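Local coordinates for protein isoflavone reductase (Medicago sativa, PDB 2GAS) that reduces 2'-hydroxyisoflavones with NADPH to chiral isoflavanones, giving the penultimate intermediate of the alfalfa phytoalexin medicarpin, at residues Ile227-Trp230 with Glu231-Gly235. Numbering follows the deposited sequence.
Sequences IALW and EKKIG
E231 OE1 is gripped from two sides of the chain's chemistry: it forms a salt bridge with K240 and accepts a hydrogen bond from the L238 amide. The extended chain of E231 reaches past I227 to get there, bringing OE1 to 3.9 Å from the I227 CG2 methyl. Beneath it, I227 O accepts a hydrogen bond from E231 N at 2.9 Å, the shortest of four i to i+4 hydrogen bonds that carry this last part of helix 223-234 to its end. K232, K233 and I234 repeat the pattern on A228, L229 and W230, with I234 N 3.1 Å from W230 O. G235 then leaves the helix with positive phi (65°), a backbone shape that favours glycine.

The main side-chain meeting is W230 with I234. With CG anti to the backbone N (chi1 177°), the indole swings out beside the helix, and I234 lays its CG2 methyl over one face, 3.8 Å from the centroid of the six-membered ring in a CH-pi contact. I234 CD1 comes within 3.8 Å of W230 NE1, whose N-H is spent on the carbonyl of P172. L303 of helix 299-303 also touches the indole. Replacing W230 by an alanine is likely to leave I234 CG2 without the ring it rests on and the P172 carbonyl without this donor.

On L229, CD1 lies 3.8 Å from K232 NZ, which has a long, weak ion pair with D300; K233 NZ makes a salt bridge to D300 and a hydrogen bond to N304. The indole is thus held by the methyl over its face and by its NE1 hydrogen bond, while charges tie the helix end to strand 239-243 and the C-terminal region.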
ATOM      1  N   ILE A 227      -1.711  21.258  -4.840  1.00 17.01           N
ATOM      2  CA  ILE A 227      -1.583  22.111  -6.018  1.00 17.10           C
ATOM      3  C   ILE A 227      -0.785  23.381  -5.712  1.00 18.42           C
ATOM      4  O   ILE A 227       0.062  23.794  -6.504  1.00 16.96           O
ATOM      5  CB  ILE A 227      -2.982  22.477  -6.572  1.00 16.37           C
ATOM      6  CG1 ILE A 227      -3.651  21.222  -7.141  1.00 19.07           C
ATOM      7  CG2 ILE A 227      -2.865  23.554  -7.647  1.00 16.82           C
ATOM      8  CD1 ILE A 227      -5.100  21.419  -7.534  1.00 21.46           C
ATOM      9  N   ALA A 228      -1.044  23.999  -4.563  1.00 18.52           N
ATOM     10  CA  ALA A 228      -0.316  25.211  -4.185  1.00 19.51           C
ATOM     11  C   ALA A 228       1.169  24.895  -3.990  1.00 20.81           C
ATOM     12  O   ALA A 228       2.036  25.697  -4.342  1.00 20.86           O
ATOM     13  CB  ALA A 228      -0.909  25.801  -2.906  1.00 19.99           C
ATOM     14  N   LEU A 229       1.463  23.724  -3.432  1.00 19.89           N
ATOM     15  CA  LEU A 229       2.845  23.303  -3.215  1.00 20.14           C
ATOM     16  C   LEU A 229       3.571  23.160  -4.560  1.00 19.74           C
ATOM     17  O   LEU A 229       4.695  23.637  -4.735  1.00 19.55           O
ATOM     18  CB  LEU A 229       2.871  21.963  -2.471  1.00 21.36           C
ATOM     19  CG  LEU A 229       4.242  21.318  -2.255  1.00 26.33           C
ATOM     20  CD1 LEU A 229       5.142  22.288  -1.499  1.00 28.20           C
ATOM     21  CD2 LEU A 229       4.089  20.012  -1.482  1.00 27.74           C
ATOM     22  N   TRP A 230       2.917  22.501  -5.513  1.00 17.91           N
ATOM     23  CA  TRP A 230       3.490  22.292  -6.836  1.00 17.35           C
ATOM     24  C   TRP A 230       3.678  23.622  -7.568  1.00 17.25           C
ATOM     25  O   TRP A 230       4.698  23.843  -8.212  1.00 17.43           O
ATOM     26  CB  TRP A 230       2.582  21.354  -7.647  1.00 17.57           C
ATOM     27  CG  TRP A 230       3.023  21.117  -9.065  1.00 16.54           C
ATOM     28  CD1 TRP A 230       2.302  21.371 -10.197  1.00 18.90           C
ATOM     29  CD2 TRP A 230       4.264  20.543  -9.503  1.00 17.88           C
ATOM     30  NE1 TRP A 230       3.009  20.989 -11.311  1.00 19.73           N
ATOM     31  CE2 TRP A 230       4.218  20.477 -10.915  1.00 18.90           C
ATOM     32  CE3 TRP A 230       5.408  20.075  -8.839  1.00 16.87           C
ATOM     33  CZ2 TRP A 230       5.276  19.961 -11.678  1.00 18.60           C
ATOM     34  CZ3 TRP A 230       6.460  19.564  -9.598  1.00 17.42           C
ATOM     35  CH2 TRP A 230       6.384  19.512 -11.002  1.00 18.21           C
ATOM     36  N   GLU A 231       2.689  24.505  -7.470  1.00 18.31           N
ATOM     37  CA  GLU A 231       2.778  25.810  -8.117  1.00 20.16           C
ATOM     38  C   GLU A 231       3.996  26.577  -7.638  1.00 20.08           C
ATOM     39  O   GLU A 231       4.673  27.247  -8.424  1.00 22.05           O
ATOM     40  CB  GLU A 231       1.521  26.620  -7.832  1.00 19.16           C
ATOM     41  CG  GLU A 231       0.354  26.214  -8.698  1.00 18.79           C
ATOM     42  CD  GLU A 231      -0.910  26.937  -8.325  1.00 17.98           C
ATOM     43  OE1 GLU A 231      -1.814  27.007  -9.180  1.00 22.21           O
ATOM     44  OE2 GLU A 231      -0.995  27.419  -7.173  1.00 22.98           O
ATOM     45  N   LYS A 232       4.279  26.482  -6.346  1.00 21.21           N
ATOM     46  CA  LYS A 232       5.431  27.169  -5.780  1.00 23.11           C
ATOM     47  C   LYS A 232       6.711  26.601  -6.383  1.00 22.30           C
ATOM     48  O   LYS A 232       7.669  27.332  -6.650  1.00 24.56           O
ATOM     49  CB  LYS A 232       5.462  26.992  -4.261  1.00 26.60           C
ATOM     50  CG  LYS A 232       6.666  27.644  -3.597  1.00 30.90           C
ATOM     51  CD  LYS A 232       6.814  27.210  -2.143  1.00 36.00           C
ATOM     52  CE  LYS A 232       6.970  25.695  -2.035  1.00 38.49           C
ATOM     53  NZ  LYS A 232       7.321  25.240  -0.660  1.00 39.33           N
ATOM     54  N   LYS A 233       6.718  25.295  -6.618  1.00 20.76           N
ATOM     55  CA  LYS A 233       7.892  24.632  -7.178  1.00 21.03           C
ATOM     56  C   LYS A 233       8.218  24.990  -8.620  1.00 20.14           C
ATOM     57  O   LYS A 233       9.387  25.161  -8.962  1.00 21.82           O
ATOM     58  CB  LYS A 233       7.742  23.116  -7.054  1.00 23.67           C
ATOM     59  CG  LYS A 233       7.823  22.632  -5.628  1.00 26.84           C
ATOM     60  CD  LYS A 233       7.720  21.129  -5.563  1.00 29.56           C
ATOM     61  CE  LYS A 233       8.074  20.646  -4.178  1.00 33.69           C
ATOM     62  NZ  LYS A 233       9.461  21.063  -3.809  1.00 35.16           N
ATOM     63  N   ILE A 234       7.205  25.102  -9.473  1.00 19.57           N
ATOM     64  CA  ILE A 234       7.468  25.434 -10.865  1.00 19.61           C
ATOM     65  C   ILE A 234       7.318  26.916 -11.174  1.00 20.31           C
ATOM     66  O   ILE A 234       7.511  27.347 -12.313  1.00 20.63           O
ATOM     67  CB  ILE A 234       6.582  24.614 -11.819  1.00 20.49           C
ATOM     68  CG1 ILE A 234       5.101  24.847 -11.516  1.00 19.88           C
ATOM     69  CG2 ILE A 234       6.927  23.136 -11.680  1.00 19.62           C
ATOM     70  CD1 ILE A 234       4.180  24.324 -12.612  1.00 22.30           C
ATOM     71  N   GLY A 235       6.964  27.691 -10.156  1.00 22.05           N
ATOM     72  CA  GLY A 235       6.833  29.124 -10.338  1.00 23.27           C
ATOM     73  C   GLY A 235       5.757  29.639 -11.274  1.00 23.87           C
ATOM     74  O   GLY A 235       5.970  30.636 -11.961  1.00 26.91           O
TER